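Local structure of tyrosine specific protein phosphatase (Trypanosoma cruzi, 4AZ1) at residues Asn45-Asp53 and Gln94-Asp103; Leu251-Val260 and Tyr277-Met285. The protein probably removes phosphate from phosphotyrosine residues of proteins, acting as a protein tyrosine phosphatase of the classical type. All coordinates share one frame; numbering follows the deposited sequence.

Interaction 1 (Asn45-Asp53 and Gln94-Asp103); sequences NRHKNRYLD and QAPVVQGIPD. With FMT (formic acid), chain H.
The carbonyl oxygen of Ala-95 is gripped by two nitrogens of one guanidinium: Arg-50 NE lies 2.8 Å from Ala-95 O, and Arg-50 NH2 lies 3.1 Å from Ala-95 O. Both come from the same face of that carbonyl, NE the less tilted, while the oxygen stays close to the guanidinium plane. The arginine runs out straight and then bends at chi3 (-68°), which turns its side edge to the backbone. Arg-50 NH2 adds a weak bond to Pro-96 O and a salt bridge to Asp-131, and Val-97 CG1 covers one guanidinium face, so the group is held both at its edge and from above.

The amide of Gln-94 joins the backbones. Its NE2 donates to Lys-48 O over 2.7 Å, close to the planes of both groups, and Arg-50 N reaches Gln-94 OE1 at 2.9 Å on a nearly straight N-H line (169°). Having both donor and acceptor, glutamine suits this place. Residues 48-51 spell KNRY, the motif of the phosphotyrosine-recognition loop in classical phosphatases, where its tyrosine walls the substrate pocket; here Tyr-51 OH bonds to Ser-227 of the signature HCSAGIGR loop. A formic acid, probably from the crystallisation liquor, accepts from Gln-94 NE2, and a water joins Lys-48 O to Val-97 N.

At the other end, the extended lysine chain of Lys-48 meets Asp-103 at about a right angle, and its NZ makes a salt bridge to Asp-103 OD2 (3.0 Å) on the syn side of the carboxylate, tilted out of its plane. That oxygen also accepts from Tyr-76 N.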
loop_
_atom_site.group_PDB
_atom_site.type_symbol
_atom_site.label_atom_id
_atom_site.label_comp_id
_atom_site.label_asym_id
_atom_site.label_seq_id
_atom_site.Cartn_x
_atom_site.Cartn_y
_atom_site.Cartn_z
ATOM N N ASN A 45 -14.917 1.562 -5.366
ATOM C CA ASN A 45 -13.572 1.596 -4.786
ATOM C C ASN A 45 -13.046 3.003 -4.553
ATOM O O ASN A 45 -11.866 3.272 -4.790
ATOM C CB ASN A 45 -12.576 0.821 -5.656
ATOM C CG ASN A 45 -12.554 -0.652 -5.335
ATOM O OD1 ASN A 45 -12.007 -1.070 -4.307
ATOM N ND2 ASN A 45 -13.139 -1.455 -6.215
ATOM N N ARG A 46 -13.902 3.899 -4.075
ATOM C CA ARG A 46 -13.482 5.285 -3.893
ATOM C C ARG A 46 -12.400 5.464 -2.828
ATOM O O ARG A 46 -11.653 6.445 -2.857
ATOM C CB ARG A 46 -14.680 6.204 -3.631
ATOM C CG ARG A 46 -15.593 5.786 -2.501
ATOM C CD ARG A 46 -16.602 6.895 -2.237
ATOM N NE ARG A 46 -16.977 7.557 -3.485
ATOM C CZ ARG A 46 -17.599 8.730 -3.561
ATOM N NH1 ARG A 46 -17.925 9.385 -2.454
ATOM N NH2 ARG A 46 -17.890 9.248 -4.748
ATOM N N HIS A 47 -12.306 4.507 -1.906
ATOM C CA HIS A 47 -11.254 4.518 -0.897
ATOM C C HIS A 47 -9.884 4.495 -1.558
ATOM O O HIS A 47 -8.904 4.944 -0.971
ATOM C CB HIS A 47 -11.368 3.304 0.041
ATOM C CG HIS A 47 -12.533 3.359 0.986
ATOM N ND1 HIS A 47 -13.412 4.419 1.033
ATOM C CD2 HIS A 47 -12.955 2.475 1.920
ATOM C CE1 HIS A 47 -14.331 4.184 1.956
ATOM N NE2 HIS A 47 -14.081 3.011 2.505
ATOM N N LYS A 48 -9.815 3.959 -2.775
ATOM C CA LYS A 48 -8.537 3.825 -3.465
ATOM C C LYS A 48 -8.420 4.762 -4.647
ATOM O O LYS A 48 -7.446 4.714 -5.407
ATOM C CB LYS A 48 -8.301 2.375 -3.898
ATOM C CG LYS A 48 -8.027 1.438 -2.729
ATOM C CD LYS A 48 -7.957 -0.011 -3.175
ATOM C CE LYS A 48 -7.643 -0.926 -1.989
ATOM N NZ LYS A 48 -7.814 -2.360 -2.343
ATOM N N ASN A 49 -9.420 5.616 -4.814
ATOM C CA ASN A 49 -9.339 6.637 -5.847
ATOM C C ASN A 49 -8.649 7.880 -5.296
ATOM O O ASN A 49 -9.037 8.393 -4.239
ATOM C CB ASN A 49 -10.739 6.956 -6.373
ATOM C CG ASN A 49 -11.331 5.803 -7.161
ATOM O OD1 ASN A 49 -10.595 4.980 -7.711
ATOM N ND2 ASN A 49 -12.657 5.744 -7.234
ATOM N N ARG A 50 -7.616 8.348 -5.993
ATOM C CA ARG A 50 -6.945 9.576 -5.601
ATOM C C ARG A 50 -7.884 10.787 -5.750
ATOM O O ARG A 50 -7.894 11.695 -4.918
ATOM C CB ARG A 50 -5.675 9.769 -6.425
ATOM C CG ARG A 50 -4.828 10.981 -6.011
ATOM C CD ARG A 50 -3.485 11.040 -6.773
ATOM N NE ARG A 50 -2.596 9.936 -6.392
ATOM C CZ ARG A 50 -1.844 9.920 -5.294
ATOM N NH1 ARG A 50 -1.851 10.955 -4.468
ATOM N NH2 ARG A 50 -1.074 8.871 -5.015
ATOM N N TYR A 51 -8.679 10.796 -6.812
ATOM C CA TYR A 51 -9.626 11.884 -7.038
ATOM C C TYR A 51 -11.033 11.302 -7.180
ATOM O O TYR A 51 -11.266 10.411 -8.002
ATOM C CB TYR A 51 -9.237 12.678 -8.289
ATOM C CG TYR A 51 -7.840 13.252 -8.216
ATOM C CD1 TYR A 51 -7.594 14.444 -7.544
ATOM C CD2 TYR A 51 -6.766 12.597 -8.805
ATOM C CE1 TYR A 51 -6.309 14.982 -7.464
ATOM C CE2 TYR A 51 -5.460 13.129 -8.737
ATOM C CZ TYR A 51 -5.246 14.319 -8.054
ATOM O OH TYR A 51 -3.981 14.878 -7.965
ATOM N N LEU A 52 -11.959 11.813 -6.384
ATOM C CA LEU A 52 -13.327 11.295 -6.360
ATOM C C LEU A 52 -14.039 11.219 -7.721
ATOM O O LEU A 52 -14.742 10.242 -7.993
ATOM C CB LEU A 52 -14.170 12.071 -5.344
ATOM C CG LEU A 52 -13.768 11.797 -3.888
ATOM C CD1 LEU A 52 -14.757 12.413 -2.916
ATOM C CD2 LEU A 52 -13.599 10.294 -3.622
ATOM N N ASP A 53 -13.834 12.215 -8.578
ATOM C CA ASP A 53 -14.526 12.251 -9.871
ATOM C C ASP A 53 -13.656 11.879 -11.081
ATOM O O ASP A 53 -14.017 12.167 -12.235
ATOM C CB ASP A 53 -15.162 13.625 -10.093
ATOM C CG ASP A 53 -14.169 14.756 -9.931
ATOM O OD1 ASP A 53 -12.956 14.472 -9.788
ATOM O OD2 ASP A 53 -14.608 15.926 -9.950
ATOM N N GLN A 94 -4.019 6.103 -12.526
ATOM C CA GLN A 94 -3.655 7.163 -11.584
ATOM C C GLN A 94 -2.383 6.740 -10.861
ATOM O O GLN A 94 -1.954 5.571 -10.958
ATOM C CB GLN A 94 -4.772 7.343 -10.543
ATOM C CG GLN A 94 -4.917 6.099 -9.656
ATOM C CD GLN A 94 -5.928 6.254 -8.526
ATOM O OE1 GLN A 94 -6.685 7.227 -8.462
ATOM N NE2 GLN A 94 -5.944 5.279 -7.627
ATOM N N ALA A 95 -1.757 7.681 -10.165
ATOM C CA ALA A 95 -0.715 7.338 -9.197
ATOM C C ALA A 95 -1.462 6.705 -8.017
ATOM O O ALA A 95 -2.328 7.351 -7.410
ATOM C CB ALA A 95 0.052 8.611 -8.747
ATOM N N PRO A 96 -1.150 5.440 -7.698
ATOM C CA PRO A 96 -1.871 4.761 -6.599
ATOM C C PRO A 96 -1.698 5.489 -5.266
ATOM O O PRO A 96 -0.615 6.033 -4.997
ATOM C CB PRO A 96 -1.197 3.377 -6.527
ATOM C CG PRO A 96 0.212 3.609 -7.114
ATOM C CD PRO A 96 -0.029 4.631 -8.226
ATOM N N VAL A 97 -2.758 5.535 -4.465
ATOM C CA VAL A 97 -2.657 6.098 -3.126
ATOM C C VAL A 97 -2.003 5.050 -2.231
ATOM O O VAL A 97 -1.880 3.889 -2.628
ATOM C CB VAL A 97 -4.031 6.523 -2.574
ATOM C CG1 VAL A 97 -4.706 7.507 -3.531
ATOM C CG2 VAL A 97 -4.924 5.307 -2.350
ATOM N N VAL A 98 -1.551 5.463 -1.051
ATOM C CA VAL A 98 -0.813 4.564 -0.158
ATOM C C VAL A 98 -1.526 3.224 0.035
ATOM O O VAL A 98 -0.930 2.166 -0.161
ATOM C CB VAL A 98 -0.498 5.246 1.193
ATOM C CG1 VAL A 98 -0.008 4.229 2.236
ATOM C CG2 VAL A 98 0.555 6.333 0.974
ATOM N N GLN A 99 -2.817 3.270 0.348
ATOM C CA GLN A 99 -3.554 2.034 0.592
ATOM C C GLN A 99 -3.834 1.254 -0.697
ATOM O O GLN A 99 -4.291 0.113 -0.653
ATOM C CB GLN A 99 -4.846 2.306 1.368
ATOM C CG GLN A 99 -4.636 3.075 2.682
ATOM C CD GLN A 99 -3.794 2.327 3.724
ATOM O OE1 GLN A 99 -3.488 1.140 3.577
ATOM N NE2 GLN A 99 -3.427 3.031 4.794
ATOM N N GLY A 100 -3.529 1.854 -1.845
ATOM C CA GLY A 100 -3.734 1.192 -3.122
ATOM C C GLY A 100 -2.435 0.711 -3.747
ATOM O O GLY A 100 -2.441 0.028 -4.776
ATOM N N ILE A 101 -1.315 1.069 -3.127
ATOM C CA ILE A 101 -0.013 0.629 -3.624
ATOM C C ILE A 101 0.162 -0.902 -3.660
ATOM O O ILE A 101 0.731 -1.418 -4.623
ATOM C CB ILE A 101 1.156 1.335 -2.897
ATOM C CG1 ILE A 101 1.272 2.780 -3.378
ATOM C CG2 ILE A 101 2.500 0.611 -3.124
ATOM C CD1 ILE A 101 2.246 3.625 -2.537
ATOM N N PRO A 102 -0.337 -1.632 -2.632
ATOM C CA PRO A 102 -0.154 -3.085 -2.735
ATOM C C PRO A 102 -0.873 -3.650 -3.965
ATOM O O PRO A 102 -0.338 -4.557 -4.625
ATOM C CB PRO A 102 -0.802 -3.617 -1.450
ATOM C CG PRO A 102 -0.751 -2.472 -0.484
ATOM C CD PRO A 102 -0.916 -1.240 -1.329
ATOM N N ASP A 103 -2.067 -3.132 -4.255
ATOM C CA ASP A 103 -2.797 -3.505 -5.469
ATOM C C ASP A 103 -1.974 -3.210 -6.716
ATOM O O ASP A 103 -1.922 -4.010 -7.659
ATOM C CB ASP A 103 -4.100 -2.716 -5.556
ATOM C CG ASP A 103 -4.984 -2.913 -4.339
ATOM O OD1 ASP A 103 -4.607 -2.432 -3.237
ATOM O OD2 ASP A 103 -6.056 -3.539 -4.498
HETATM C C FMT H . -3.580 2.964 -9.213
HETATM O O1 FMT H . -4.793 2.899 -8.968
HETATM O O2 FMT H . -3.074 3.022 -10.345
HETATM O O HOH W 1 -4.808 3.535 -5.359
#

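Interaction 2 (Leu251-Val260 and Tyr277-Met285); sequences LTDTTVYDVV and YFVIYLTLM
Val-256 pushes its branched side chain into helix 274-288 as a knob into a hole formed by Tyr-277, Ile-280, Tyr-281 and Leu-284. Its two methyls divide the work. CG1, anti to the backbone N (chi1 -174°), lies 3.7 Å from Tyr-277 CE1 and 3.8 Å from Ile-280 CG2. CG2 sits over the centre of the Tyr-281 ring as a CH-pi contact, 12° off the ring normal, and also meets Leu-284 CD1 at 3.6 Å. A short beta-branched residue suits this hole because both methyls start at CB, next to the backbone.

One turn on, Val-260 CG2 fits against the edge of the Tyr-277 ring and lies 3.7 Å from Ile-280 CD1. Helices 255-266 and 274-288 belong to the helical side of the phosphatase fold; the axes of the short helical segments 255-260 and 277-285 come within 10.5 Å, their N-to-C directions 133° apart, and helices 14-30 and 232-247 pack around them. The tyrosine rings pack in the interface, while both hydroxyls bond to Glu-24 of helix 14-30, which satisfies these buried polar atoms; Tyr-277 OH also lies close to Tyr-257 CA.

Toward residue 251 the fit slackens: Leu-251 CD1 and Leu-284 CD1 are 4.2 Å apart. Beyond it the type I turn from Thr-252 to Thr-255 leads into the helix on the solvent side, where exposed Thr-252, Thr-254 and Asp-258 hydrogen-bond among themselves, Thr-254 OG1 donating to Asp-258 OD2.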
loop_
_atom_site.group_PDB
_atom_site.type_symbol
_atom_site.label_atom_id
_atom_site.label_comp_id
_atom_site.label_asym_id
_atom_site.label_seq_id
_atom_site.Cartn_x
_atom_site.Cartn_y
_atom_site.Cartn_z
ATOM N N LEU A 251 0.063 9.281 -41.089
ATOM C CA LEU A 251 -0.302 10.578 -40.525
ATOM C C LEU A 251 -1.266 11.301 -41.462
ATOM O O LEU A 251 -1.021 11.398 -42.667
ATOM C CB LEU A 251 0.944 11.436 -40.324
ATOM C CG LEU A 251 0.826 12.734 -39.521
ATOM C CD1 LEU A 251 0.297 12.461 -38.109
ATOM C CD2 LEU A 251 2.177 13.431 -39.445
ATOM N N THR A 252 -2.378 11.792 -40.924
ATOM C CA THR A 252 -3.294 12.601 -41.724
ATOM C C THR A 252 -3.565 13.901 -40.987
ATOM O O THR A 252 -3.105 14.089 -39.862
ATOM C CB THR A 252 -4.640 11.900 -41.983
ATOM O OG1 THR A 252 -5.385 11.842 -40.760
ATOM C CG2 THR A 252 -4.434 10.475 -42.562
ATOM N N ASP A 253 -4.340 14.780 -41.608
ATOM C CA ASP A 253 -4.666 16.071 -41.013
ATOM C C ASP A 253 -5.499 15.914 -39.734
ATOM O O ASP A 253 -5.573 16.830 -38.919
ATOM C CB ASP A 253 -5.389 16.943 -42.064
ATOM C CG ASP A 253 -5.694 18.348 -41.567
ATOM O OD1 ASP A 253 -4.868 18.942 -40.826
ATOM O OD2 ASP A 253 -6.773 18.859 -41.925
ATOM N N THR A 254 -6.094 14.737 -39.542
ATOM C CA THR A 254 -6.987 14.498 -38.410
ATOM C C THR A 254 -6.428 13.511 -37.387
ATOM O O THR A 254 -7.092 13.201 -36.390
ATOM C CB THR A 254 -8.364 13.975 -38.886
ATOM O OG1 THR A 254 -8.197 12.711 -39.546
ATOM C CG2 THR A 254 -9.028 14.964 -39.842
ATOM N N THR A 255 -5.214 13.016 -37.627
ATOM C CA THR A 255 -4.597 12.015 -36.744
ATOM C C THR A 255 -4.623 12.366 -35.253
ATOM O O THR A 255 -4.978 11.515 -34.427
ATOM C CB THR A 255 -3.138 11.715 -37.141
ATOM O OG1 THR A 255 -3.099 11.207 -38.471
ATOM C CG2 THR A 255 -2.519 10.684 -36.207
ATOM N N VAL A 256 -4.260 13.597 -34.890
ATOM C CA VAL A 256 -4.192 13.928 -33.460
ATOM C C VAL A 256 -5.569 13.919 -32.814
ATOM O O VAL A 256 -5.767 13.327 -31.745
ATOM C CB VAL A 256 -3.520 15.286 -33.179
ATOM C CG1 VAL A 256 -3.357 15.476 -31.667
ATOM C CG2 VAL A 256 -2.153 15.350 -33.832
ATOM N N TYR A 257 -6.516 14.586 -33.462
ATOM C CA TYR A 257 -7.891 14.557 -33.010
ATOM C C TYR A 257 -8.400 13.104 -32.940
ATOM O O TYR A 257 -8.964 12.691 -31.924
ATOM C CB TYR A 257 -8.783 15.413 -33.923
ATOM C CG TYR A 257 -10.173 15.579 -33.367
ATOM C CD1 TYR A 257 -10.439 16.544 -32.410
ATOM C CD2 TYR A 257 -11.219 14.756 -33.781
ATOM C CE1 TYR A 257 -11.707 16.695 -31.879
ATOM C CE2 TYR A 257 -12.498 14.906 -33.257
ATOM C CZ TYR A 257 -12.725 15.874 -32.299
ATOM O OH TYR A 257 -13.976 16.037 -31.760
ATOM N N ASP A 258 -8.187 12.324 -34.000
ATOM C CA ASP A 258 -8.690 10.947 -34.035
ATOM C C ASP A 258 -8.100 10.063 -32.924
ATOM O O ASP A 258 -8.817 9.303 -32.262
ATOM C CB ASP A 258 -8.428 10.325 -35.400
ATOM C CG ASP A 258 -9.263 10.968 -36.497
ATOM O OD1 ASP A 258 -10.365 11.472 -36.191
ATOM O OD2 ASP A 258 -8.817 10.966 -37.665
ATOM N N VAL A 259 -6.791 10.172 -32.732
ATOM C CA VAL A 259 -6.091 9.429 -31.699
ATOM C C VAL A 259 -6.612 9.777 -30.307
ATOM O O VAL A 259 -6.895 8.886 -29.501
ATOM C CB VAL A 259 -4.582 9.714 -31.760
ATOM C CG1 VAL A 259 -3.918 9.434 -30.421
ATOM C CG2 VAL A 259 -3.946 8.877 -32.861
ATOM N N VAL A 260 -6.753 11.066 -30.022
ATOM C CA VAL A 260 -7.244 11.465 -28.710
ATOM C C VAL A 260 -8.702 11.046 -28.539
ATOM O O VAL A 260 -9.100 10.592 -27.465
ATOM C CB VAL A 260 -7.020 12.969 -28.449
ATOM C CG1 VAL A 260 -7.655 13.404 -27.125
ATOM C CG2 VAL A 260 -5.526 13.244 -28.411
ATOM N N TYR A 277 -2.918 18.751 -24.952
ATOM C CA TYR A 277 -3.317 18.360 -26.304
ATOM C C TYR A 277 -2.379 19.035 -27.311
ATOM O O TYR A 277 -1.926 18.431 -28.302
ATOM C CB TYR A 277 -4.783 18.777 -26.539
ATOM C CG TYR A 277 -5.343 18.425 -27.907
ATOM C CD1 TYR A 277 -5.614 17.099 -28.258
ATOM C CD2 TYR A 277 -5.627 19.417 -28.834
ATOM C CE1 TYR A 277 -6.138 16.775 -29.517
ATOM C CE2 TYR A 277 -6.151 19.106 -30.095
ATOM C CZ TYR A 277 -6.408 17.781 -30.422
ATOM O OH TYR A 277 -6.935 17.469 -31.663
ATOM N N PHE A 278 -2.075 20.297 -27.036
ATOM C CA PHE A 278 -1.105 21.038 -27.831
ATOM C C PHE A 278 0.243 20.305 -27.917
ATOM O O PHE A 278 0.832 20.215 -29.002
ATOM C CB PHE A 278 -0.917 22.424 -27.236
ATOM C CG PHE A 278 -0.773 23.489 -28.263
ATOM C CD1 PHE A 278 0.063 23.298 -29.365
ATOM C CD2 PHE A 278 -1.483 24.677 -28.151
ATOM C CE1 PHE A 278 0.196 24.291 -30.336
ATOM C CE2 PHE A 278 -1.363 25.678 -29.122
ATOM C CZ PHE A 278 -0.521 25.484 -30.215
ATOM N N VAL A 279 0.715 19.755 -26.795
ATOM C CA VAL A 279 2.017 19.065 -26.786
ATOM C C VAL A 279 2.097 17.938 -27.840
ATOM O O VAL A 279 3.155 17.721 -28.435
ATOM C CB VAL A 279 2.422 18.569 -25.360
ATOM C CG1 VAL A 279 3.746 17.776 -25.404
ATOM C CG2 VAL A 279 2.587 19.749 -24.410
ATOM N N ILE A 280 0.986 17.250 -28.113
ATOM C CA ILE A 280 1.038 16.208 -29.137
ATOM C C ILE A 280 1.394 16.810 -30.504
ATOM O O ILE A 280 2.247 16.270 -31.199
ATOM C CB ILE A 280 -0.250 15.361 -29.229
ATOM C CG1 ILE A 280 -0.614 14.785 -27.857
ATOM C CG2 ILE A 280 -0.083 14.220 -30.267
ATOM C CD1 ILE A 280 -2.037 14.248 -27.785
ATOM N N TYR A 281 0.781 17.931 -30.879
ATOM C CA TYR A 281 1.183 18.610 -32.117
ATOM C C TYR A 281 2.655 19.040 -32.093
ATOM O O TYR A 281 3.348 18.951 -33.111
ATOM C CB TYR A 281 0.301 19.832 -32.400
ATOM C CG TYR A 281 -1.033 19.512 -33.046
ATOM C CD1 TYR A 281 -1.138 19.351 -34.415
ATOM C CD2 TYR A 281 -2.192 19.390 -32.280
ATOM C CE1 TYR A 281 -2.365 19.060 -35.018
ATOM C CE2 TYR A 281 -3.409 19.102 -32.864
ATOM C CZ TYR A 281 -3.492 18.945 -34.241
ATOM O OH TYR A 281 -4.715 18.662 -34.834
ATOM N N LEU A 282 3.112 19.540 -30.946
ATOM C CA LEU A 282 4.499 19.995 -30.804
ATOM C C LEU A 282 5.500 18.856 -31.002
ATOM O O LEU A 282 6.552 19.048 -31.611
ATOM C CB LEU A 282 4.726 20.623 -29.423
ATOM C CG LEU A 282 3.886 21.868 -29.167
ATOM C CD1 LEU A 282 4.149 22.451 -27.767
ATOM C CD2 LEU A 282 4.140 22.894 -30.251
ATOM N N THR A 283 5.188 17.675 -30.477
ATOM C CA THR A 283 6.103 16.549 -30.670
ATOM C C THR A 283 6.150 16.155 -32.149
ATOM O O THR A 283 7.200 15.762 -32.656
ATOM C CB THR A 283 5.756 15.315 -29.790
ATOM O OG1 THR A 283 4.619 14.628 -30.328
ATOM C CG2 THR A 283 5.457 15.735 -28.378
ATOM N N LEU A 284 5.018 16.267 -32.843
ATOM C CA LEU A 284 4.990 15.914 -34.263
ATOM C C LEU A 284 5.856 16.899 -35.025
ATOM O O LEU A 284 6.688 16.509 -35.852
ATOM C CB LEU A 284 3.560 15.918 -34.819
ATOM C CG LEU A 284 2.690 14.709 -34.452
ATOM C CD1 LEU A 284 1.260 14.935 -34.899
ATOM C CD2 LEU A 284 3.233 13.400 -35.067
ATOM N N MET A 285 5.678 18.179 -34.719
ATOM C CA MET A 285 6.466 19.221 -35.353
ATOM C C MET A 285 7.966 19.027 -35.122
ATOM O O MET A 285 8.745 19.075 -36.074
ATOM C CB MET A 285 6.002 20.600 -34.882
ATOM C CG MET A 285 4.573 20.927 -35.309
ATOM S SD MET A 285 3.955 22.459 -34.566
ATOM C CE MET A 285 4.852 23.679 -35.563
#

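Interactions 1 and 2 lie on opposite sides of the chain's centre, their own centres 31 Å apart and their nearest atoms about 16 Å apart, without touching. They come in series along the chain, the first closing well before the second opens, and all four segments belong to the one phosphatase domain. The central mixed beta-sheet relates them: strand 90-93 runs into segment 94-103 and neighbours strand 222-225, which leads to the signature loop. Helix 232-247, which follows that loop, packs against both helices of interaction 2. Interaction 1 holds the probable phosphotyrosine-recognition loop beside the signature loop; interaction 2 joins two helices of the helical layer on the far side of the chain's centre.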